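Local coordinates for protein putative mandelate racemase (Zymomonas mobilis, PDB 2OX4) that binds a magnesium ion and probably acts as a lyase, perhaps a dehydratase, of the mandelate racemase branch of the enolase superfamily, at residues Gln21-Val26 / Gly38-Tyr44; Ala319-Val323 / Tyr352-Cys356; Glu9-His14 / Leu383-Tyr389; Thr70-Trp74 / Thr298-Lys302; Tyr58-Leu62 / Lys76-Thr81. One frame throughout, in Å; residues are numbered along the deposited sequence. Where two conformers were deposited one is given.

Contact 1. Residues Gln21-Val26 / Gly38-Tyr44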
# COMPACT_ATOMS: atom_id res chain seq x y z
N GLN C 21 43.06 13.74 -9.95
CA GLN C 21 42.32 13.61 -8.69
C GLN C 21 43.07 14.25 -7.53
O GLN C 21 44.24 14.59 -7.67
CB GLN C 21 42.04 12.14 -8.42
CG GLN C 21 41.06 11.55 -9.43
CD GLN C 21 40.93 10.05 -9.36
OE1 GLN C 21 41.44 9.41 -8.44
NE2 GLN C 21 40.23 9.47 -10.33
N ARG C 22 42.39 14.44 -6.40
CA ARG C 22 43.00 15.08 -5.23
C ARG C 22 42.47 14.44 -3.94
O ARG C 22 41.47 14.91 -3.38
CB ARG C 22 42.69 16.59 -5.21
CG ARG C 22 43.39 17.41 -6.29
CD ARG C 22 43.33 18.89 -5.97
NE ARG C 22 44.05 19.19 -4.73
CZ ARG C 22 44.06 20.37 -4.12
NH1 ARG C 22 43.39 21.39 -4.65
NH2 ARG C 22 44.75 20.53 -2.99
N PRO C 23 43.14 13.39 -3.45
CA PRO C 23 42.76 12.73 -2.20
C PRO C 23 42.80 13.62 -0.96
O PRO C 23 43.52 14.63 -0.93
CB PRO C 23 43.79 11.60 -2.04
CG PRO C 23 44.50 11.50 -3.34
CD PRO C 23 44.31 12.76 -4.09
N ILE C 24 42.01 13.25 0.04
CA ILE C 24 41.90 14.02 1.27
C ILE C 24 42.15 13.06 2.44
O ILE C 24 41.38 12.11 2.65
CB ILE C 24 40.52 14.72 1.45
CG1 ILE C 24 40.07 15.43 0.16
CG2 ILE C 24 40.60 15.73 2.61
CD1 ILE C 24 39.07 14.61 -0.68
N LEU C 25 43.23 13.32 3.16
CA LEU C 25 43.64 12.46 4.27
C LEU C 25 43.66 13.24 5.58
O LEU C 25 43.88 14.45 5.58
CB LEU C 25 45.02 11.85 3.99
CG LEU C 25 45.03 10.88 2.81
CD1 LEU C 25 46.42 10.71 2.23
CD2 LEU C 25 44.46 9.55 3.24
N VAL C 26 43.41 12.53 6.68
CA VAL C 26 43.41 13.10 8.02
C VAL C 26 44.28 12.27 8.93
O VAL C 26 44.19 11.03 8.93
CB VAL C 26 41.96 13.27 8.62
CG1 VAL C 26 41.30 11.92 8.93
CG2 VAL C 26 42.00 14.15 9.88
N GLY C 38 42.95 8.49 8.49
CA GLY C 38 41.67 8.29 7.82
C GLY C 38 41.66 9.01 6.48
O GLY C 38 42.58 9.77 6.15
N GLU C 39 40.60 8.77 5.72
CA GLU C 39 40.51 9.28 4.36
C GLU C 39 39.05 9.63 4.08
O GLU C 39 38.15 8.85 4.41
CB GLU C 39 41.02 8.24 3.35
CG GLU C 39 40.90 8.70 1.91
CD GLU C 39 41.82 7.98 0.92
OE1 GLU C 39 42.68 7.17 1.33
OE2 GLU C 39 41.65 8.22 -0.29
N ALA C 40 38.81 10.80 3.49
CA ALA C 40 37.47 11.20 3.04
C ALA C 40 37.29 10.79 1.58
O ALA C 40 38.16 11.05 0.73
CB ALA C 40 37.29 12.72 3.19
N GLY C 41 36.17 10.14 1.28
CA GLY C 41 36.01 9.51 -0.04
C GLY C 41 35.59 10.42 -1.19
O GLY C 41 34.75 10.01 -2.01
N ILE C 42 36.14 11.63 -1.25
CA ILE C 42 35.81 12.59 -2.32
C ILE C 42 37.08 12.92 -3.12
O ILE C 42 37.34 14.08 -3.47
CB ILE C 42 35.17 13.90 -1.74
CG1 ILE C 42 34.14 13.58 -0.65
CG2 ILE C 42 34.49 14.72 -2.84
CD1 ILE C 42 33.31 14.78 -0.19
N ALA C 43 37.89 11.90 -3.40
CA ALA C 43 39.19 12.11 -4.10
C ALA C 43 39.04 12.47 -5.58
O ALA C 43 39.97 13.01 -6.20
CB ALA C 43 40.08 10.89 -3.96
N TYR C 44 37.89 12.13 -6.15
CA TYR C 44 37.59 12.37 -7.56
C TYR C 44 36.30 13.18 -7.67
O TYR C 44 35.61 13.41 -6.66
CB TYR C 44 37.48 11.05 -8.31
CG TYR C 44 36.38 10.11 -7.82
CD1 TYR C 44 35.15 10.04 -8.46
CD2 TYR C 44 36.59 9.28 -6.71
CE1 TYR C 44 34.14 9.17 -8.01
CE2 TYR C 44 35.59 8.42 -6.25
CZ TYR C 44 34.37 8.37 -6.90
OH TYR C 44 33.38 7.50 -6.45
O HOH W 1 39.25 15.76 -4.63
O HOH W 2 40.59 10.88 -0.55

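Contact 2. Residues Ala319-Val323 / Tyr352-Cys356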
# COMPACT_ATOMS: atom_id res chain seq x y z
N ALA C 319 38.19 3.69 -4.01
CA ALA C 319 38.67 4.55 -5.11
C ALA C 319 39.42 5.76 -4.59
O ALA C 319 39.10 6.90 -4.96
CB ALA C 319 37.52 4.98 -6.02
N GLY C 320 40.40 5.52 -3.72
CA GLY C 320 41.36 6.56 -3.35
C GLY C 320 42.71 5.96 -3.03
O GLY C 320 43.18 5.05 -3.74
N THR C 321 43.33 6.44 -1.95
CA THR C 321 44.70 6.04 -1.61
C THR C 321 44.75 4.70 -0.90
O THR C 321 43.70 4.05 -0.67
CB THR C 321 45.41 7.07 -0.69
OG1 THR C 321 44.99 6.87 0.67
CG2 THR C 321 45.16 8.51 -1.12
N GLY C 322 45.97 4.30 -0.55
CA GLY C 322 46.21 3.08 0.22
C GLY C 322 45.65 3.10 1.64
O GLY C 322 45.48 2.04 2.24
N VAL C 323 45.36 4.30 2.17
CA VAL C 323 44.63 4.41 3.44
C VAL C 323 43.22 3.85 3.27
O VAL C 323 42.84 2.93 3.99
CB VAL C 323 44.61 5.87 3.98
CG1 VAL C 323 43.72 5.98 5.24
CG2 VAL C 323 46.05 6.33 4.33
N TYR C 352 49.63 7.64 -7.07
CA TYR C 352 48.96 7.05 -5.91
C TYR C 352 49.92 6.23 -5.03
O TYR C 352 49.88 6.35 -3.80
CB TYR C 352 47.70 6.28 -6.32
CG TYR C 352 46.47 7.17 -6.33
CD1 TYR C 352 45.98 7.72 -7.52
CD2 TYR C 352 45.82 7.49 -5.14
CE1 TYR C 352 44.85 8.56 -7.51
CE2 TYR C 352 44.70 8.31 -5.12
CZ TYR C 352 44.22 8.85 -6.30
OH TYR C 352 43.10 9.66 -6.25
N GLU C 353 50.80 5.45 -5.65
CA GLU C 353 51.81 4.69 -4.89
C GLU C 353 52.67 5.50 -3.92
O GLU C 353 53.00 5.02 -2.85
CB GLU C 353 52.71 3.87 -5.83
CG GLU C 353 51.96 2.82 -6.64
CD GLU C 353 52.77 2.29 -7.82
OE1 GLU C 353 53.82 1.65 -7.59
OE2 GLU C 353 52.34 2.51 -8.98
N GLU C 354 53.04 6.73 -4.29
CA GLU C 354 53.97 7.54 -3.48
C GLU C 354 53.37 8.09 -2.18
O GLU C 354 54.09 8.64 -1.33
CB GLU C 354 54.55 8.69 -4.31
CG GLU C 354 53.51 9.74 -4.72
CD GLU C 354 54.12 10.91 -5.49
OE1 GLU C 354 55.36 10.98 -5.62
OE2 GLU C 354 53.35 11.77 -5.98
N LEU C 355 52.06 7.94 -2.04
CA LEU C 355 51.32 8.56 -0.94
C LEU C 355 51.36 7.76 0.35
O LEU C 355 51.18 8.33 1.43
CB LEU C 355 49.86 8.82 -1.35
CG LEU C 355 49.66 9.71 -2.57
CD1 LEU C 355 48.17 9.83 -2.89
CD2 LEU C 355 50.28 11.08 -2.35
N CYS C 356 51.58 6.45 0.24
CA CYS C 356 51.50 5.55 1.40
C CYS C 356 52.73 4.66 1.56
O CYS C 356 53.38 4.29 0.58
CB CYS C 356 50.26 4.66 1.32
SG CYS C 356 48.70 5.56 1.34
O HOH W 3 48.04 5.23 -2.28

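Contact 3. Residues Glu9-His14 / Leu383-Tyr389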
# COMPACT_ATOMS: atom_id res chain seq x y z
N GLU C 9 45.62 16.78 11.66
CA GLU C 9 46.25 17.33 10.47
C GLU C 9 45.51 16.87 9.24
O GLU C 9 45.20 15.69 9.11
CB GLU C 9 47.70 16.87 10.39
CG GLU C 9 48.54 17.33 11.56
CD GLU C 9 49.89 16.60 11.59
OE1 GLU C 9 49.96 15.49 12.14
OE2 GLU C 9 50.86 17.14 11.04
N ILE C 10 45.24 17.79 8.33
CA ILE C 10 44.43 17.45 7.15
C ILE C 10 45.23 17.75 5.89
O ILE C 10 45.75 18.86 5.73
CB ILE C 10 43.08 18.23 7.13
CG1 ILE C 10 42.28 17.91 8.39
CG2 ILE C 10 42.26 17.89 5.88
CD1 ILE C 10 41.54 19.12 8.93
N PHE C 11 45.32 16.77 5.00
CA PHE C 11 46.13 16.87 3.79
C PHE C 11 45.22 16.79 2.58
O PHE C 11 44.69 15.73 2.27
CB PHE C 11 47.13 15.70 3.72
CG PHE C 11 48.03 15.58 4.92
CD1 PHE C 11 47.62 14.88 6.05
CD2 PHE C 11 49.29 16.16 4.91
CE1 PHE C 11 48.45 14.77 7.16
CE2 PHE C 11 50.13 16.05 6.01
CZ PHE C 11 49.71 15.35 7.14
N HIS C 12 45.02 17.92 1.90
CA HIS C 12 44.31 17.90 0.64
C HIS C 12 45.38 17.81 -0.47
O HIS C 12 46.00 18.82 -0.85
CB HIS C 12 43.40 19.13 0.50
CG HIS C 12 42.52 19.10 -0.71
ND1 HIS C 12 41.82 20.21 -1.15
CD2 HIS C 12 42.22 18.11 -1.58
CE1 HIS C 12 41.13 19.90 -2.23
NE2 HIS C 12 41.35 18.63 -2.52
N VAL C 13 45.61 16.59 -0.94
CA VAL C 13 46.78 16.27 -1.77
C VAL C 13 46.66 17.02 -3.10
O VAL C 13 45.57 17.10 -3.67
CB VAL C 13 46.91 14.74 -2.03
CG1 VAL C 13 48.10 14.44 -2.97
CG2 VAL C 13 47.09 14.00 -0.72
N HIS C 14 47.78 17.60 -3.55
CA HIS C 14 47.80 18.33 -4.82
C HIS C 14 47.46 17.43 -6.01
O HIS C 14 47.63 16.21 -5.94
CB HIS C 14 49.18 18.98 -5.03
CG HIS C 14 49.49 20.06 -4.04
ND1 HIS C 14 50.78 20.46 -3.77
CD2 HIS C 14 48.69 20.82 -3.26
CE1 HIS C 14 50.76 21.43 -2.86
NE2 HIS C 14 49.50 21.67 -2.54
N LEU C 383 53.91 13.82 1.95
CA LEU C 383 52.58 14.43 1.97
C LEU C 383 52.57 15.87 2.41
O LEU C 383 51.81 16.67 1.88
CB LEU C 383 51.61 13.62 2.84
CG LEU C 383 50.58 12.93 1.94
CD1 LEU C 383 51.19 11.63 1.43
CD2 LEU C 383 49.32 12.69 2.72
N TYR C 384 53.44 16.22 3.36
CA TYR C 384 53.54 17.58 3.88
C TYR C 384 53.93 18.58 2.79
O TYR C 384 53.56 19.75 2.85
CB TYR C 384 54.53 17.63 5.05
CG TYR C 384 54.04 16.92 6.29
CD1 TYR C 384 54.22 15.53 6.45
CD2 TYR C 384 53.36 17.61 7.29
CE1 TYR C 384 53.74 14.87 7.59
CE2 TYR C 384 52.89 16.96 8.42
CZ TYR C 384 53.08 15.60 8.57
OH TYR C 384 52.60 14.97 9.69
N GLN C 385 54.66 18.11 1.79
CA GLN C 385 55.16 18.98 0.73
C GLN C 385 54.27 18.99 -0.52
O GLN C 385 54.40 19.86 -1.38
CB GLN C 385 56.59 18.59 0.36
CG GLN C 385 57.67 19.23 1.24
CD GLN C 385 57.60 20.75 1.26
OE1 GLN C 385 57.15 21.35 2.24
NE2 GLN C 385 58.04 21.38 0.18
N ILE C 386 53.38 18.01 -0.63
CA ILE C 386 52.55 17.86 -1.84
C ILE C 386 51.04 17.97 -1.53
O ILE C 386 50.21 17.43 -2.27
CB ILE C 386 52.88 16.56 -2.63
CG1 ILE C 386 52.61 15.31 -1.77
CG2 ILE C 386 54.33 16.58 -3.14
CD1 ILE C 386 52.40 14.07 -2.61
N SER C 387 50.72 18.67 -0.45
CA SER C 387 49.33 18.85 -0.02
C SER C 387 49.08 20.29 0.41
O SER C 387 49.99 20.99 0.88
CB SER C 387 49.01 17.92 1.16
OG SER C 387 49.34 16.57 0.88
N ASP C 388 47.83 20.73 0.24
CA ASP C 388 47.28 21.81 1.05
C ASP C 388 47.09 21.27 2.47
O ASP C 388 46.30 20.35 2.68
CB ASP C 388 45.92 22.28 0.49
CG ASP C 388 46.06 22.94 -0.88
OD1 ASP C 388 45.03 23.08 -1.58
OD2 ASP C 388 47.18 23.32 -1.25
N TYR C 389 47.80 21.86 3.42
CA TYR C 389 47.97 21.31 4.77
C TYR C 389 47.31 22.22 5.80
O TYR C 389 47.54 23.42 5.80
CB TYR C 389 49.46 21.16 5.09
CG TYR C 389 49.79 20.76 6.51
CD1 TYR C 389 49.69 19.43 6.92
CD2 TYR C 389 50.23 21.70 7.45
CE1 TYR C 389 50.00 19.06 8.23
CE2 TYR C 389 50.54 21.34 8.74
CZ TYR C 389 50.43 20.01 9.13
OH TYR C 389 50.74 19.64 10.42
O HOH W 4 42.58 22.70 -0.13

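Contact 4. Residues Thr70-Trp74 / Thr298-Lys302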
# COMPACT_ATOMS: atom_id res chain seq x y z
N THR C 70 33.98 5.93 19.95
CA THR C 70 33.56 6.10 18.56
C THR C 70 32.04 6.28 18.42
O THR C 70 31.60 7.07 17.61
CB THR C 70 34.02 4.98 17.64
OG1 THR C 70 33.89 3.72 18.32
CG2 THR C 70 35.47 5.20 17.19
N GLU C 71 31.25 5.57 19.23
CA GLU C 71 29.78 5.71 19.16
C GLU C 71 29.32 7.11 19.55
O GLU C 71 28.54 7.75 18.82
CB GLU C 71 29.07 4.64 20.01
CG GLU C 71 29.15 3.23 19.45
CD GLU C 71 28.35 3.03 18.14
OE1 GLU C 71 27.34 3.74 17.91
OE2 GLU C 71 28.71 2.13 17.37
N ALA C 72 29.83 7.60 20.67
CA ALA C 72 29.46 8.93 21.17
C ALA C 72 29.93 10.03 20.24
O ALA C 72 29.22 11.01 20.02
CB ALA C 72 30.02 9.16 22.58
N ILE C 73 31.14 9.89 19.70
CA ILE C 73 31.65 10.91 18.81
C ILE C 73 30.83 10.94 17.50
O ILE C 73 30.49 12.01 17.01
CB ILE C 73 33.16 10.75 18.52
CG1 ILE C 73 33.99 10.99 19.80
CG2 ILE C 73 33.59 11.73 17.41
CD1 ILE C 73 35.43 10.45 19.71
N TRP C 74 30.50 9.76 16.96
CA TRP C 74 29.72 9.68 15.72
C TRP C 74 28.39 10.37 15.96
O TRP C 74 27.96 11.18 15.15
CB TRP C 74 29.47 8.21 15.34
CG TRP C 74 29.20 7.98 13.85
CD1 TRP C 74 30.09 7.49 12.91
CD2 TRP C 74 27.97 8.20 13.15
NE1 TRP C 74 29.48 7.40 11.68
CE2 TRP C 74 28.18 7.82 11.80
CE3 TRP C 74 26.70 8.67 13.54
CZ2 TRP C 74 27.17 7.92 10.82
CZ3 TRP C 74 25.69 8.77 12.57
CH2 TRP C 74 25.93 8.40 11.23
N THR C 298 32.35 2.45 11.69
CA THR C 298 31.20 2.37 12.61
C THR C 298 29.90 2.21 11.82
O THR C 298 29.07 1.33 12.10
CB THR C 298 31.17 3.62 13.52
OG1 THR C 298 32.34 3.62 14.34
CG2 THR C 298 29.93 3.62 14.43
N GLU C 299 29.74 3.06 10.81
CA GLU C 299 28.50 3.07 10.04
C GLU C 299 28.47 2.01 8.95
O GLU C 299 27.42 1.43 8.68
CB GLU C 299 28.24 4.47 9.47
CG GLU C 299 26.80 4.68 8.95
CD GLU C 299 25.79 4.91 10.06
OE1 GLU C 299 26.13 4.82 11.25
OE2 GLU C 299 24.62 5.22 9.72
N PHE C 300 29.61 1.76 8.31
CA PHE C 300 29.72 0.66 7.33
C PHE C 300 29.18 -0.63 7.93
O PHE C 300 28.40 -1.34 7.29
CB PHE C 300 31.18 0.43 6.94
CG PHE C 300 31.39 -0.64 5.90
CD1 PHE C 300 31.56 -0.28 4.56
CD2 PHE C 300 31.47 -1.99 6.24
CE1 PHE C 300 31.79 -1.25 3.58
CE2 PHE C 300 31.67 -2.97 5.26
CZ PHE C 300 31.84 -2.60 3.93
N LYS C 301 29.60 -0.93 9.15
CA LYS C 301 29.16 -2.14 9.84
C LYS C 301 27.65 -2.16 10.02
O LYS C 301 26.99 -3.16 9.74
CB LYS C 301 29.85 -2.27 11.20
CG LYS C 301 29.87 -3.68 11.76
CD LYS C 301 31.02 -3.87 12.73
CE LYS C 301 30.59 -4.69 13.94
NZ LYS C 301 30.09 -6.04 13.55
N LYS C 302 27.10 -1.04 10.48
CA LYS C 302 25.64 -0.91 10.66
C LYS C 302 24.87 -1.08 9.36
O LYS C 302 23.81 -1.72 9.32
CB LYS C 302 25.30 0.43 11.34
CG LYS C 302 25.96 0.59 12.73
CD LYS C 302 25.64 1.94 13.42
CE LYS C 302 26.45 2.05 14.73
NZ LYS C 302 26.18 3.34 15.44
O HOH W 5 31.84 2.69 16.93

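Contact 5. Residues Tyr58-Leu62 / Lys76-Thr81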
# COMPACT_ATOMS: atom_id res chain seq x y z
N TYR C 58 35.01 20.09 11.78
CA TYR C 58 34.74 19.04 12.77
C TYR C 58 35.87 18.93 13.78
O TYR C 58 35.64 18.56 14.94
CB TYR C 58 34.53 17.67 12.13
CG TYR C 58 33.23 17.48 11.37
CD1 TYR C 58 33.01 16.32 10.63
CD2 TYR C 58 32.22 18.45 11.40
CE1 TYR C 58 31.82 16.11 9.93
CE2 TYR C 58 31.03 18.25 10.70
CZ TYR C 58 30.84 17.09 9.97
OH TYR C 58 29.66 16.90 9.27
N ALA C 59 37.09 19.25 13.33
CA ALA C 59 38.30 19.10 14.16
C ALA C 59 38.17 19.86 15.47
O ALA C 59 38.59 19.36 16.52
CB ALA C 59 39.56 19.57 13.38
N ALA C 60 37.54 21.03 15.42
CA ALA C 60 37.27 21.81 16.63
C ALA C 60 36.47 21.07 17.71
O ALA C 60 36.66 21.32 18.90
CB ALA C 60 36.61 23.14 16.28
N LEU C 61 35.59 20.17 17.30
CA LEU C 61 34.75 19.41 18.23
C LEU C 61 35.47 18.19 18.78
O LEU C 61 34.99 17.55 19.73
CB LEU C 61 33.44 18.98 17.56
CG LEU C 61 32.26 19.97 17.49
CD1 LEU C 61 32.64 21.32 16.88
CD2 LEU C 61 31.12 19.35 16.71
N LEU C 62 36.61 17.84 18.17
CA LEU C 62 37.25 16.55 18.44
C LEU C 62 38.51 16.64 19.31
O LEU C 62 38.87 15.67 19.97
CB LEU C 62 37.57 15.83 17.13
CG LEU C 62 36.29 15.56 16.34
CD1 LEU C 62 36.59 14.94 14.99
CD2 LEU C 62 35.34 14.68 17.15
N LYS C 76 27.68 12.64 18.27
CA LYS C 76 27.97 14.07 18.44
C LYS C 76 28.10 14.80 17.11
O LYS C 76 27.46 15.83 16.90
CB LYS C 76 29.23 14.26 19.29
CG LYS C 76 29.64 15.71 19.56
CD LYS C 76 30.96 15.74 20.34
CE LYS C 76 31.52 17.14 20.47
NZ LYS C 76 32.75 17.15 21.32
N LEU C 77 28.92 14.28 16.20
CA LEU C 77 29.01 14.84 14.85
C LEU C 77 27.68 14.82 14.09
O LEU C 77 27.40 15.72 13.30
CB LEU C 77 30.12 14.16 14.04
CG LEU C 77 31.51 14.43 14.65
CD1 LEU C 77 32.61 13.73 13.84
CD2 LEU C 77 31.80 15.96 14.75
N PHE C 78 26.86 13.80 14.36
CA PHE C 78 25.53 13.67 13.73
C PHE C 78 24.55 14.72 14.31
O PHE C 78 23.84 15.39 13.56
CB PHE C 78 25.03 12.23 13.91
CG PHE C 78 23.69 11.94 13.25
CD1 PHE C 78 23.44 12.30 11.93
CD2 PHE C 78 22.70 11.26 13.96
CE1 PHE C 78 22.19 12.01 11.33
CE2 PHE C 78 21.46 10.97 13.37
CZ PHE C 78 21.21 11.34 12.06
N LYS C 79 24.55 14.86 15.64
CA LYS C 79 23.47 15.57 16.37
C LYS C 79 23.82 16.99 16.81
O LYS C 79 22.93 17.80 17.09
CB LYS C 79 23.01 14.76 17.59
CG LYS C 79 22.24 13.47 17.22
CD LYS C 79 20.90 13.77 16.55
CE LYS C 79 20.09 12.50 16.35
NZ LYS C 79 19.82 11.74 17.63
N LYS C 80 25.12 17.29 16.90
CA LYS C 80 25.55 18.55 17.52
C LYS C 80 26.17 19.56 16.56
O LYS C 80 26.56 20.66 16.98
CB LYS C 80 26.48 18.28 18.72
CG LYS C 80 25.82 17.50 19.86
CD LYS C 80 24.63 18.25 20.41
CE LYS C 80 24.18 17.73 21.76
NZ LYS C 80 23.01 18.50 22.27
N THR C 81 26.25 19.20 15.28
CA THR C 81 26.81 20.08 14.25
C THR C 81 25.72 20.87 13.53
O THR C 81 26.01 21.78 12.74
CB THR C 81 27.58 19.25 13.19
OG1 THR C 81 26.73 18.22 12.66
CG2 THR C 81 28.83 18.62 13.80

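Contact 1. Residues Gln21-Val26 / Gly38-Tyr44
Val26 and Gly38 face each other as an antiparallel hydrogen-bonded pair, the firm end of the hairpin made by strands 24-30 and 35-40. Their two 2.9 Å bonds, Gly38 N to Val26 O and Val26 N to Gly38 O, run both ways. Leu25 and Glu39 follow as a non-hydrogen-bonded pair, and Ala40 N then closes on Ile24 O at 3.0 Å. From here the chains diverge, and water 2 bridges them: it accepts from Ile24 N at 2.8 Å and donates to Ala40 O and to Glu39 OE2. A second water lies close to Arg22 O and Ile42 O. Past the strands the two loops rejoin where Arg22 N donates to Ala43 O at 2.8 Å. In this part the methyl of Ala43 rests 3.7 Å from Pro23 CA, and Ile24 CD1 touches Ile42 O at 3.3 Å. Gln21 and Tyr44 run side by side, with amide and ring planes 47° apart and Gln21 CD 3.7 Å from Tyr44 CB. Tyr44 has CG between its backbone N and carbonyl carbon (chi1 60°), and the ring leads away from Gln21. Further out, Ala324 N grips Glu39 OE1, which Thr321 OG1 also approaches, doubtfully close; Tyr352 OH bonds Gln21 OE1. The Arg22 guanidinium is held by the neighbouring sheet strands, through Val13 O and Asp388. Barrel-side groups thus meet the polar ends of Glu39 and Gln21, and Tyr44 OH hydrogen-bonds OE2 of the magnesium ligand Glu267, placing a second-shell tyrosine beside the metal site.

Contact 2. Residues Ala319-Val323 / Tyr352-Cys356
Thr321 turns its methyl toward Tyr352 and Leu355 because CG2 stands opposite the carbonyl carbon, while OG1 (chi1 81°) is left between that carbon and the backbone N. In this rotation OG1 accepts from Val323 N at 3.0 Å, the capping bond of an N-cap residue, and thereby opens helix 322-333 of the barrel domain. OG1 also faces Glu39 OE1, though that approach is too short to be relied on. Cys356 answers from the other segment with SG beside its own backbone N (chi1 -62°), aimed at the first turn of that helix. The sulfur settles 3.6 Å from Gly322 N and 3.7 Å from Val323 N, as a packing contact, and Val323 CG2 lies against it as well. Gly322, having no side chain, lets the sulfur come this near to the backbone. On the other flank of the contact the Tyr352 ring packs along the peptide between Gly320 and Thr321, with CE2 3.7 Å from Gly320 C. The Thr321 and Tyr352 side chains cross at about a right angle, with Thr321 CG2 near the ring and 3.7 Å from Leu355 CD1. Helix 350-353, followed by a type I turn from Glu353 to Cys356, presents Tyr352, Leu355 and Cys356 together. Thr321 packs on Pro23 and Leu25 of 21-26, and Tyr352 OH is bonded to Gln21. Tyr352 O, besides accepting from Leu355 N at 3.2 Å, takes a 2.6 Å bond from water 3, which in turn accepts from Gly322 N at 2.9 Å.

Contact 3. Residues Glu9-His14 / Leu383-Tyr389
Phe11, His12 and Val13 pair antiparallel with Tyr389, Asp388 and Ser387, and the backbone bonds run both ways between His12 and Asp388 before His14 N closes on Ile386 O at 2.8 Å. On the Phe11 side three rings gather. The Phe11 edge points into the face of Tyr384 in a T-shaped stack, centroids 5.0 Å apart and planes at 89°. Tyr389, with CG opposite its backbone N (chi1 173°), lays its ring alongside, CD1 3.5 Å from Phe11 CE2. At the edge of both tyrosine rings, Glu9 OE2 receives Tyr389 OH at 2.6 Å on its anti lone pair, and Tyr384 OH lies 3.1 Å from the same oxygen. At the far end His14 NE2 donates to Asp388 OD2 over 3.1 Å, from above the carboxylate plane, and the imidazole lays one face over Ser387 N. The other Asp388 oxygen, OD1, has Arg22 as its salt-bridge partner and a water shared with His12 ND1. Strand 5-13 lies between strands 24-30 and 387-393 in the antiparallel sheet; His12 leans on helix 48-62, and Leu383 and Ile386 pack against Leu355 of the barrel domain.

Contact 4. Residues Thr70-Trp74 / Thr298-Lys302
Glu71 and Lys302 form the ionic part of this interface: the lysine, extended beyond CG, arrives from the opposite direction and puts NZ 2.8 Å from Glu71 OE1, on its syn lone pair. The carboxylate has a second cation at OE2, Lys301 of a third subunit, so the pair belongs to a charged network across the subunit boundary. Hydrogen bonds through water come next. Water 5 sits between Thr70 OG1 at 2.7 Å, Thr298 OG1 at 2.8 Å and Glu71 OE2 at 3.2 Å; Lys106 also holds the Thr70 hydroxyl, and Asp99 that of Thr298. Flat-group packing makes the remainder. Glu299 lays its carboxylate nearly parallel to the Trp74 indole, planes 13° apart, with OE1 3.3 Å from Trp74 CZ2 over one face. Arg272, which pairs with Glu299 OE2 and makes a cation-pi contact with Trp74, probably offsets the negative charge over the ring. Trp74 NE1 is held by Gly295 O, fixing the indole's rotation. Segments 70-74 and 298-302 cross at 95°, on helix 70-79 of the capping domain and helix 296-309 of the barrel, with helix 89-110 touching Thr70 and Trp74, and helix 271-280 packing on Trp74, Glu299 and Lys302.

Contact 5. Residues Tyr58-Leu62 / Lys76-Thr81
Leu77 pushes its two methyls into the tightly packed half of this contact, among Tyr58, Leu61 and Leu62. CD2 stands over one face of the Tyr58 ring as a CH-pi contact, offset toward the rim and 4.0 Å from Tyr58 CG, and the same methyl meets Leu61 CD2, also at 4.0 Å. Leu77 CD1 turns to Leu62 CD1 at 4.3 Å. Thr81 completes the apolar wall: its CG2 lies 3.8 Å from Leu61 CD2 and 3.8 Å from Tyr58 CE2, the Thr81 and Tyr58 side chains crossing at about a right angle. That methyl is available because Thr81 OG1 turns back to the last turn of the preceding helix, donating to Leu77 O at 2.7 Å. Helix 89-110 backs this half through Ile95 and Phe98, and the Tyr58 hydroxyl is bound to Ile91 O; Val46 of a second subunit packs on Tyr58 and Thr81. The other half is looser and nearer solvent. There the fully extended Lys76, CG opposite its backbone N (chi1 -180°), runs its chain across Leu61, Lys76 CE 3.9 Å from Leu61 CB, and brings NZ to Leu61 O at 2.8 Å, in the carbonyl plane. A salt bridge to Glu65 probably balances the ammonium. Such a pair of consecutive helices joined by a short link, apolar inside and polar at the margin, belongs to the alpha+beta capping domain of the enolase superfamily.

From the N terminus, strand 5-13 opens the widest loop, which contact 3 closes only when the chain returns at 383-389; contacts 1, 2, 4 and 5 are nested within it. Contact 1 closes first, as the capping hairpin next to strand 5-13 in the same sheet. Contacts 4 and 5 cross, since 70-74 lies between 58-62 and 76-81 while its partner comes at 298-302; both use helix 70-79, and Ile73 meets Leu62 between them. Contact 2 follows in series within the barrel, touching contacts 1 and 3. Contact 3 adds the C-terminal strand to the capping sheet, and contact 4 joins the two domains directly.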